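Local coordinates for Ras-related protein Rab-21 (Homo sapiens, PDB 1Z08) that adopts the P-loop fold of the Ras family and binds phosphoaminophosphonic acid-guanylate ester together with a magnesium ion, at residues L84-D87 / S93-K96; L114-N119 / S136-V141; V129-A134 / H145-A150. The protein carries 1 engineered substitution. All coordinates share one frame; numbering follows the deposited sequence.

How the contacts relate
From the N terminus, contact 1 comes first: strand 81-87 ends, the chain turns through a few residues, and helix 91-108 folds back on the strand just left, closing a short loop. Strand 113-119 then runs parallel beside 81-87 and opens contact 2, which helix 131-140 closes. Contact 3 opens just before and on the first turn of that same helix and closes on strand 144-148, so contacts 2 and 3 cross, while contact 1 precedes both in series. Together they tie two successive beta-alpha-beta units to one sheet. Leu84 pairs with Cys115 and Val117 between contacts 1 and 2, and Asn119 meets Thr148 between contacts 2 and 3.

Contact 1: L84-D87 / S93-K96; sequences LVYD and SFQK
Ser93 OG has two backbone partners: it accepts the N-H of Asp87 at 2.9 Å from Asp87 N, nearly straight at 159°, and it is also hydrogen-bonded to Asp90 O. Its first torsion of 76° sets the hydroxyl between the backbone N and the carbonyl carbon, turned back against the first turn of helix 91-108 and facing the end of strand 81-87. A serine suits the place because its hydroxyl can both accept and donate while remaining small enough to lie against the strand. A second polar link is made through a water, which donates to Val85 O and to Ser93 O, each 2.7 Å from the water oxygen.

Beside these bonds two aromatic side chains run in the same direction. Phe94 turns an edge to the face of Tyr86 in a T-shaped stack, with ring centroids 5.2 Å apart and planes at 66°. Phe94 CD1 stands 3.9 Å above the Tyr86 ring plane, over its centre. Phe94 CB makes a CH-pi contact over the same ring, 4.2 Å from the Tyr86 centroid, and also packs on Tyr86 CD1 at 3.8 Å. Ala134 of helix 131-140 touches both Tyr86 and Phe94, so the pair sits where strand 81-87 meets helices 91-108 and 131-140.

Asp87 sends its carboxylate elsewhere: OD1 forms a salt bridge with Lys120 NZ, and OD2 bonds to Thr89 OG1. The strand-to-helix turn of this beta-alpha-beta unit is therefore fastened by directional polar bonds and, beside them, aromatic packing. The buried amide of Asp87 finds its acceptor in a side chain, and the carbonyls of Val85 and Ser93, both acceptors, are joined by a water that donates to each.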
loop_
_atom_site.group_PDB
_atom_site.type_symbol
_atom_site.label_atom_id
_atom_site.label_comp_id
_atom_site.label_asym_id
_atom_site.label_seq_id
_atom_site.Cartn_x
_atom_site.Cartn_y
_atom_site.Cartn_z
ATOM N N LEU A 84 -0.127 2.451 -2.616
ATOM C CA LEU A 84 -1.325 3.109 -3.108
ATOM C C LEU A 84 -2.421 2.071 -3.269
ATOM O O LEU A 84 -2.375 1.227 -4.167
ATOM C CB LEU A 84 -1.050 3.851 -4.421
ATOM C CG LEU A 84 0.140 4.820 -4.463
ATOM C CD1 LEU A 84 0.176 5.524 -5.798
ATOM C CD2 LEU A 84 0.096 5.845 -3.344
ATOM N N VAL A 85 -3.396 2.141 -2.374
ATOM C CA VAL A 85 -4.406 1.100 -2.237
ATOM C C VAL A 85 -5.703 1.503 -2.930
ATOM O O VAL A 85 -6.182 2.625 -2.767
ATOM C CB VAL A 85 -4.693 0.782 -0.739
ATOM C CG1 VAL A 85 -5.597 -0.443 -0.601
ATOM C CG2 VAL A 85 -3.390 0.564 0.029
ATOM N N TYR A 86 -6.259 0.580 -3.709
ATOM C CA TYR A 86 -7.607 0.739 -4.228
ATOM C C TYR A 86 -8.453 -0.503 -3.940
ATOM O O TYR A 86 -7.933 -1.555 -3.550
ATOM C CB TYR A 86 -7.592 1.074 -5.725
ATOM C CG TYR A 86 -7.134 -0.049 -6.619
ATOM C CD1 TYR A 86 -8.057 -0.914 -7.211
ATOM C CD2 TYR A 86 -5.779 -0.241 -6.890
ATOM C CE1 TYR A 86 -7.643 -1.950 -8.033
ATOM C CE2 TYR A 86 -5.351 -1.276 -7.718
ATOM C CZ TYR A 86 -6.294 -2.125 -8.287
ATOM O OH TYR A 86 -5.890 -3.150 -9.105
ATOM N N ASP A 87 -9.758 -0.345 -4.136
ATOM C CA ASP A 87 -10.765 -1.363 -3.909
ATOM C C ASP A 87 -11.111 -1.940 -5.287
ATOM O O ASP A 87 -11.524 -1.198 -6.180
ATOM C CB ASP A 87 -11.979 -0.671 -3.267
ATOM C CG ASP A 87 -13.138 -1.613 -2.968
ATOM O OD1 ASP A 87 -13.974 -1.230 -2.121
ATOM O OD2 ASP A 87 -13.236 -2.709 -3.565
ATOM N N SER A 93 -11.983 4.381 -7.008
ATOM C CA SER A 93 -10.847 4.230 -6.105
ATOM C C SER A 93 -9.556 3.920 -6.865
ATOM O O SER A 93 -8.478 4.360 -6.458
ATOM C CB SER A 93 -11.122 3.168 -5.034
ATOM O OG SER A 93 -11.014 1.853 -5.548
ATOM N N PHE A 94 -9.666 3.173 -7.964
ATOM C CA PHE A 94 -8.498 2.906 -8.804
ATOM C C PHE A 94 -8.026 4.150 -9.550
ATOM O O PHE A 94 -6.837 4.461 -9.551
ATOM C CB PHE A 94 -8.737 1.773 -9.808
ATOM C CG PHE A 94 -7.673 1.696 -10.873
ATOM C CD1 PHE A 94 -6.373 1.311 -10.549
ATOM C CD2 PHE A 94 -7.960 2.049 -12.189
ATOM C CE1 PHE A 94 -5.378 1.267 -11.522
ATOM C CE2 PHE A 94 -6.971 2.001 -13.173
ATOM C CZ PHE A 94 -5.682 1.611 -12.840
ATOM N N GLN A 95 -8.958 4.849 -10.191
ATOM C CA GLN A 95 -8.610 6.029 -10.974
ATOM C C GLN A 95 -7.977 7.127 -10.112
ATOM O O GLN A 95 -7.150 7.900 -10.599
ATOM C CB GLN A 95 -9.821 6.547 -11.764
ATOM C CG GLN A 95 -10.361 5.561 -12.823
ATOM C CD GLN A 95 -9.348 5.203 -13.912
ATOM O OE1 GLN A 95 -8.447 5.983 -14.228
ATOM N NE2 GLN A 95 -9.498 4.013 -14.489
ATOM N N LYS A 96 -8.340 7.159 -8.829
ATOM C CA LYS A 96 -7.785 8.112 -7.860
ATOM C C LYS A 96 -6.297 7.881 -7.560
ATOM O O LYS A 96 -5.580 8.818 -7.198
ATOM C CB LYS A 96 -8.599 8.090 -6.570
HETATM O O HOH W 1 -7.620 4.665 -3.870
#

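Contact 2: L114-N119 / S136-V141; sequences LCIVGN and SYAESV. With GNP (phosphoaminophosphonic acid-guanylate ester), chain F.
The beta-alpha-beta unit formed by strand 113-119, helix 131-140 and strand 144-148 is closed here by Ile116, which reaches from the sheet to the last turns of the helix. Its CD1 methyl does the touching. With CG1 beside the backbone N (chi1 -58°) and the chain extended beyond it, CD1 is carried outward to 3.6 Å from Ala138 CA and 3.8 Å from Ala138 CB. The small alanine lets the helix backbone come this near, while the branched isoleucine is at home in a strand and long enough to span the gap.

Tyr137 crosses Ile116 at about a right angle, its CD2 lying 3.6 Å from Ile116 CD1. Val141 CG2 lies 4.2 Å from the same methyl, and it also stands 4.1 Å above the Tyr137 ring plane, toward the rim. Ser140 OG donates back to Tyr137 O over 2.7 Å, a polar finish to the helix end.

At the far end of the strand Asn119 opens the NKxD motif of the Ras family. Its ND2 approaches N7 of phosphoaminophosphonic acid-guanylate ester at 3.2 Å and is bonded to Val17 O, while OD1 bonds Thr148 OG1. One strand thus presents hydrocarbon to a helix and a fixed amide to the ligand: between these two segments the contact is apolar, whereas hydrogen bonds at both ends of the Asn119 amide set its orientation.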
loop_
_atom_site.group_PDB
_atom_site.type_symbol
_atom_site.label_atom_id
_atom_site.label_comp_id
_atom_site.label_asym_id
_atom_site.label_seq_id
_atom_site.Cartn_x
_atom_site.Cartn_y
_atom_site.Cartn_z
ATOM N N LEU A 114 7.198 2.492 -5.415
ATOM C CA LEU A 114 5.741 2.584 -5.465
ATOM C C LEU A 114 5.090 1.211 -5.579
ATOM O O LEU A 114 5.563 0.350 -6.323
ATOM C CB LEU A 114 5.291 3.473 -6.631
ATOM C CG LEU A 114 5.655 4.964 -6.643
ATOM C CD1 LEU A 114 4.950 5.648 -7.808
ATOM C CD2 LEU A 114 5.297 5.649 -5.335
ATOM N N CYS A 115 4.013 1.022 -4.819
ATOM C CA CYS A 115 3.169 -0.166 -4.913
ATOM C C CYS A 115 1.750 0.266 -5.250
ATOM O O CYS A 115 1.194 1.154 -4.599
ATOM C CB CYS A 115 3.153 -0.940 -3.591
ATOM S SG CYS A 115 4.764 -1.449 -2.985
ATOM N N ILE A 116 1.172 -0.352 -6.275
ATOM C CA ILE A 116 -0.243 -0.168 -6.584
ATOM C C ILE A 116 -0.954 -1.457 -6.183
ATOM O O ILE A 116 -0.657 -2.533 -6.702
ATOM C CB ILE A 116 -0.478 0.217 -8.068
ATOM C CG1 ILE A 116 0.290 1.508 -8.389
ATOM C CG2 ILE A 116 -1.971 0.391 -8.350
ATOM C CD1 ILE A 116 0.234 1.942 -9.829
ATOM N N VAL A 117 -1.870 -1.336 -5.226
ATOM C CA VAL A 117 -2.425 -2.504 -4.549
ATOM C C VAL A 117 -3.940 -2.609 -4.717
ATOM O O VAL A 117 -4.693 -1.754 -4.246
ATOM C CB VAL A 117 -2.034 -2.526 -3.047
ATOM C CG1 VAL A 117 -2.584 -3.773 -2.356
ATOM C CG2 VAL A 117 -0.514 -2.468 -2.885
ATOM N N GLY A 118 -4.361 -3.666 -5.409
ATOM C CA GLY A 118 -5.772 -3.991 -5.573
ATOM C C GLY A 118 -6.229 -4.852 -4.419
ATOM O O GLY A 118 -5.976 -6.060 -4.395
ATOM N N ASN A 119 -6.892 -4.218 -3.460
ATOM C CA ASN A 119 -7.366 -4.887 -2.257
ATOM C C ASN A 119 -8.798 -5.397 -2.393
ATOM O O ASN A 119 -9.548 -4.954 -3.271
ATOM C CB ASN A 119 -7.227 -3.961 -1.041
ATOM C CG ASN A 119 -7.509 -4.668 0.277
ATOM O OD1 ASN A 119 -7.030 -5.779 0.520
ATOM N ND2 ASN A 119 -8.298 -4.024 1.134
ATOM N N SER A 136 -0.968 -2.786 -16.222
ATOM C CA SER A 136 -0.386 -1.971 -17.289
ATOM C C SER A 136 -0.012 -0.582 -16.775
ATOM O O SER A 136 1.105 -0.109 -17.014
ATOM C CB SER A 136 -1.349 -1.849 -18.474
ATOM O OG SER A 136 -0.851 -0.929 -19.435
ATOM N N TYR A 137 -0.935 0.058 -16.058
ATOM C CA TYR A 137 -0.664 1.373 -15.497
ATOM C C TYR A 137 0.526 1.326 -14.541
ATOM O O TYR A 137 1.435 2.153 -14.637
ATOM C CB TYR A 137 -1.897 1.974 -14.803
ATOM C CG TYR A 137 -1.566 3.274 -14.111
ATOM C CD1 TYR A 137 -1.338 4.436 -14.846
ATOM C CD2 TYR A 137 -1.436 3.333 -12.723
ATOM C CE1 TYR A 137 -1.009 5.633 -14.215
ATOM C CE2 TYR A 137 -1.105 4.524 -12.083
ATOM C CZ TYR A 137 -0.894 5.666 -12.836
ATOM O OH TYR A 137 -0.571 6.849 -12.211
ATOM N N ALA A 138 0.512 0.351 -13.633
ATOM C CA ALA A 138 1.607 0.157 -12.684
ATOM C C ALA A 138 2.962 0.079 -13.391
ATOM O O ALA A 138 3.894 0.804 -13.030
ATOM C CB ALA A 138 1.368 -1.083 -11.826
ATOM N N GLU A 139 3.061 -0.780 -14.407
ATOM C CA GLU A 139 4.302 -0.911 -15.183
ATOM C C GLU A 139 4.709 0.410 -15.840
ATOM O O GLU A 139 5.891 0.765 -15.840
ATOM C CB GLU A 139 4.189 -2.023 -16.235
ATOM C CG GLU A 139 5.525 -2.380 -16.896
ATOM C CD GLU A 139 5.443 -3.566 -17.845
ATOM O OE1 GLU A 139 4.539 -4.417 -17.688
ATOM O OE2 GLU A 139 6.302 -3.651 -18.746
ATOM N N SER A 140 3.733 1.140 -16.382
ATOM C CA SER A 140 4.003 2.411 -17.070
ATOM C C SER A 140 4.616 3.493 -16.172
ATOM O O SER A 140 5.314 4.379 -16.668
ATOM C CB SER A 140 2.738 2.956 -17.743
ATOM O OG SER A 140 1.909 3.660 -16.827
ATOM N N VAL A 141 4.352 3.419 -14.866
ATOM C CA VAL A 141 4.871 4.411 -13.909
ATOM C C VAL A 141 6.009 3.877 -13.031
ATOM O O VAL A 141 6.397 4.516 -12.047
ATOM C CB VAL A 141 3.750 5.031 -13.018
ATOM C CG1 VAL A 141 2.787 5.868 -13.856
ATOM C CG2 VAL A 141 3.005 3.952 -12.213
HETATM P PG GNP F . -10.232 5.384 6.046
HETATM O O1G GNP F . -11.522 6.168 6.112
HETATM O O2G GNP F . -9.604 5.087 7.383
HETATM O O3G GNP F . -9.377 6.175 5.095
HETATM N N3B GNP F . -10.533 3.963 5.357
HETATM P PB GNP F . -9.551 2.710 5.197
HETATM O O1B GNP F . -8.879 2.729 3.880
HETATM O O2B GNP F . -8.665 2.638 6.382
HETATM O O3A GNP F . -10.419 1.441 5.157
HETATM P PA GNP F . -10.705 0.424 6.279
HETATM O O1A GNP F . -9.517 -0.426 6.499
HETATM O O2A GNP F . -11.305 1.058 7.480
HETATM O "O5'" GNP F . -11.797 -0.525 5.659
HETATM C "C5'" GNP F . -12.968 0.026 5.058
HETATM C "C4'" GNP F . -13.989 -1.072 4.819
HETATM O "O4'" GNP F . -13.468 -2.031 3.862
HETATM C "C3'" GNP F . -14.378 -1.877 6.054
HETATM O "O3'" GNP F . -15.757 -2.182 5.963
HETATM C "C2'" GNP F . -13.483 -3.111 5.942
HETATM O "O2'" GNP F . -13.969 -4.252 6.621
HETATM C "C1'" GNP F . -13.488 -3.326 4.431
HETATM N N9 GNP F . -12.342 -4.090 3.948
HETATM C C8 GNP F . -11.006 -3.790 4.100
HETATM N N7 GNP F . -10.211 -4.672 3.563
HETATM C C5 GNP F . -11.073 -5.620 3.017
HETATM C C6 GNP F . -10.800 -6.817 2.303
HETATM O O6 GNP F . -9.699 -7.292 1.995
HETATM N N1 GNP F . -11.966 -7.488 1.917
HETATM C C2 GNP F . -13.241 -7.055 2.201
HETATM N N2 GNP F . -14.247 -7.823 1.760
HETATM N N3 GNP F . -13.510 -5.938 2.866
HETATM C C4 GNP F . -12.387 -5.274 3.248
#

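Contact 3: V129-A134 / H145-A150; sequences VSIQEA and HYHTSA. With GNP (phosphoaminophosphonic acid-guanylate ester), chain F.
Ile131 of helix 131-140 meets His147 of strand 144-148 at about a right angle, within the beta-alpha-beta crossover of the P-loop fold. From CB the side chain divides. CG2 lies at the edge of the imidazole, in its plane, 3.9 Å from His147 NE2. The other branch has CG1 beside the backbone N (chi1 -67°), which brings it 4.0 Å from His147 CE1. Beyond it the terminal CD1 still reaches His147 CE1, at 4.2 Å. Both branches of the aliphatic chain can thus touch the CE1-NE2 part of the ring.

One turn along, Ala134 CB packs against the His145 side chain; its single methyl lets helix and strand approach. Ser130 caps the helix: OG accepts the N-H of Glu133, 2.9 Å from Glu133 N. Serine suits an N-cap because its short side chain carries an acceptor oxygen to a first-turn N-H that lacks a helical carbonyl partner.

After the strand the chain enters the ligand pocket as Ser149 and Ala150, the start of the SAK motif of Ras relatives. Ser149 OG bonds to Asp122 OD1, and the N-H of Ala150 makes a weak, bent hydrogen bond to O6 of phosphoaminophosphonic acid-guanylate ester, 2.8 Å from Ala150 N at an angle of 119°.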
loop_
_atom_site.group_PDB
_atom_site.type_symbol
_atom_site.label_atom_id
_atom_site.label_comp_id
_atom_site.label_asym_id
_atom_site.label_seq_id
_atom_site.Cartn_x
_atom_site.Cartn_y
_atom_site.Cartn_z
ATOM N N VAL A 129 -12.769 -3.191 -11.347
ATOM C CA VAL A 129 -11.507 -2.671 -11.875
ATOM C C VAL A 129 -10.861 -3.705 -12.793
ATOM O O VAL A 129 -10.827 -4.888 -12.469
ATOM C CB VAL A 129 -10.526 -2.286 -10.738
ATOM C CG1 VAL A 129 -9.194 -1.792 -11.309
ATOM C CG2 VAL A 129 -11.143 -1.222 -9.845
ATOM N N SER A 130 -10.358 -3.245 -13.938
ATOM C CA SER A 130 -9.638 -4.095 -14.881
ATOM C C SER A 130 -8.246 -4.436 -14.339
ATOM O O SER A 130 -7.429 -3.538 -14.124
ATOM C CB SER A 130 -9.517 -3.384 -16.237
ATOM O OG SER A 130 -8.522 -3.981 -17.053
ATOM N N ILE A 131 -7.982 -5.723 -14.117
ATOM C CA ILE A 131 -6.648 -6.175 -13.695
ATOM C C ILE A 131 -5.606 -5.746 -14.727
ATOM O O ILE A 131 -4.538 -5.240 -14.373
ATOM C CB ILE A 131 -6.574 -7.710 -13.497
ATOM C CG1 ILE A 131 -7.445 -8.146 -12.314
ATOM C CG2 ILE A 131 -5.118 -8.170 -13.282
ATOM C CD1 ILE A 131 -7.490 -9.645 -12.083
ATOM N N GLN A 132 -5.936 -5.933 -16.002
ATOM C CA GLN A 132 -5.012 -5.613 -17.083
ATOM C C GLN A 132 -4.676 -4.125 -17.141
ATOM O O GLN A 132 -3.510 -3.765 -17.322
ATOM C CB GLN A 132 -5.542 -6.134 -18.423
ATOM C CG GLN A 132 -5.671 -7.664 -18.464
ATOM C CD GLN A 132 -4.355 -8.372 -18.196
ATOM O OE1 GLN A 132 -3.442 -8.343 -19.020
ATOM N NE2 GLN A 132 -4.253 -9.016 -17.038
ATOM N N GLU A 133 -5.686 -3.274 -16.969
ATOM C CA GLU A 133 -5.477 -1.826 -16.920
ATOM C C GLU A 133 -4.609 -1.427 -15.725
ATOM O O GLU A 133 -3.686 -0.618 -15.867
ATOM C CB GLU A 133 -6.815 -1.075 -16.870
ATOM C CG GLU A 133 -6.664 0.452 -16.834
ATOM C CD GLU A 133 -7.987 1.197 -16.731
ATOM O OE1 GLU A 133 -9.048 0.550 -16.647
ATOM O OE2 GLU A 133 -7.961 2.446 -16.733
ATOM N N ALA A 134 -4.912 -1.995 -14.557
ATOM C CA ALA A 134 -4.176 -1.685 -13.324
ATOM C C ALA A 134 -2.710 -2.095 -13.404
ATOM O O ALA A 134 -1.820 -1.320 -13.032
ATOM C CB ALA A 134 -4.850 -2.333 -12.120
ATOM N N HIS A 145 2.547 -3.923 -9.192
ATOM C CA HIS A 145 1.160 -4.152 -8.817
ATOM C C HIS A 145 1.041 -5.393 -7.937
ATOM O O HIS A 145 1.751 -6.383 -8.143
ATOM C CB HIS A 145 0.266 -4.272 -10.058
ATOM C CG HIS A 145 -1.192 -4.353 -9.738
ATOM N ND1 HIS A 145 -2.001 -3.240 -9.661
ATOM C CD2 HIS A 145 -1.983 -5.413 -9.451
ATOM C CE1 HIS A 145 -3.227 -3.612 -9.341
ATOM N NE2 HIS A 145 -3.244 -4.926 -9.213
ATOM N N TYR A 146 0.146 -5.323 -6.952
ATOM C CA TYR A 146 -0.065 -6.405 -5.992
ATOM C C TYR A 146 -1.556 -6.610 -5.745
ATOM O O TYR A 146 -2.326 -5.645 -5.723
ATOM C CB TYR A 146 0.600 -6.082 -4.650
ATOM C CG TYR A 146 2.083 -5.781 -4.704
ATOM C CD1 TYR A 146 2.540 -4.497 -4.996
ATOM C CD2 TYR A 146 3.026 -6.774 -4.440
ATOM C CE1 TYR A 146 3.901 -4.209 -5.035
ATOM C CE2 TYR A 146 4.400 -6.494 -4.471
ATOM C CZ TYR A 146 4.821 -5.207 -4.773
ATOM O OH TYR A 146 6.164 -4.902 -4.812
ATOM N N HIS A 147 -1.947 -7.866 -5.546
ATOM C CA HIS A 147 -3.322 -8.209 -5.165
ATOM C C HIS A 147 -3.359 -8.610 -3.692
ATOM O O HIS A 147 -2.554 -9.431 -3.254
ATOM C CB HIS A 147 -3.850 -9.372 -6.008
ATOM C CG HIS A 147 -3.975 -9.068 -7.470
ATOM N ND1 HIS A 147 -4.896 -8.173 -7.970
ATOM C CD2 HIS A 147 -3.318 -9.568 -8.543
ATOM C CE1 HIS A 147 -4.790 -8.122 -9.286
ATOM N NE2 HIS A 147 -3.840 -8.959 -9.659
ATOM N N THR A 148 -4.293 -8.040 -2.932
ATOM C CA THR A 148 -4.432 -8.373 -1.510
ATOM C C THR A 148 -5.875 -8.594 -1.073
ATOM O O THR A 148 -6.811 -8.116 -1.713
ATOM C CB THR A 148 -3.858 -7.267 -0.589
ATOM O OG1 THR A 148 -4.559 -6.038 -0.825
ATOM C CG2 THR A 148 -2.355 -7.073 -0.804
ATOM N N SER A 149 -6.029 -9.330 0.025
ATOM C CA SER A 149 -7.260 -9.360 0.805
ATOM C C SER A 149 -6.886 -9.280 2.279
ATOM O O SER A 149 -6.319 -10.223 2.838
ATOM C CB SER A 149 -8.066 -10.638 0.541
ATOM O OG SER A 149 -9.179 -10.725 1.425
ATOM N N ALA A 150 -7.196 -8.146 2.902
ATOM C CA ALA A 150 -7.011 -7.987 4.340
ATOM C C ALA A 150 -7.942 -8.925 5.113
ATOM O O ALA A 150 -7.569 -9.446 6.162
ATOM C CB ALA A 150 -7.238 -6.536 4.749
HETATM P PG GNP F . -10.232 5.384 6.046
HETATM O O1G GNP F . -11.522 6.168 6.112
HETATM O O2G GNP F . -9.604 5.087 7.383
HETATM O O3G GNP F . -9.377 6.175 5.095
HETATM N N3B GNP F . -10.533 3.963 5.357
HETATM P PB GNP F . -9.551 2.710 5.197
HETATM O O1B GNP F . -8.879 2.729 3.880
HETATM O O2B GNP F . -8.665 2.638 6.382
HETATM O O3A GNP F . -10.419 1.441 5.157
HETATM P PA GNP F . -10.705 0.424 6.279
HETATM O O1A GNP F . -9.517 -0.426 6.499
HETATM O O2A GNP F . -11.305 1.058 7.480
HETATM O "O5'" GNP F . -11.797 -0.525 5.659
HETATM C "C5'" GNP F . -12.968 0.026 5.058
HETATM C "C4'" GNP F . -13.989 -1.072 4.819
HETATM O "O4'" GNP F . -13.468 -2.031 3.862
HETATM C "C3'" GNP F . -14.378 -1.877 6.054
HETATM O "O3'" GNP F . -15.757 -2.182 5.963
HETATM C "C2'" GNP F . -13.483 -3.111 5.942
HETATM O "O2'" GNP F . -13.969 -4.252 6.621
HETATM C "C1'" GNP F . -13.488 -3.326 4.431
HETATM N N9 GNP F . -12.342 -4.090 3.948
HETATM C C8 GNP F . -11.006 -3.790 4.100
HETATM N N7 GNP F . -10.211 -4.672 3.563
HETATM C C5 GNP F . -11.073 -5.620 3.017
HETATM C C6 GNP F . -10.800 -6.817 2.303
HETATM O O6 GNP F . -9.699 -7.292 1.995
HETATM N N1 GNP F . -11.966 -7.488 1.917
HETATM C C2 GNP F . -13.241 -7.055 2.201
HETATM N N2 GNP F . -14.247 -7.823 1.760
HETATM N N3 GNP F . -13.510 -5.938 2.866
HETATM C C4 GNP F . -12.387 -5.274 3.248
#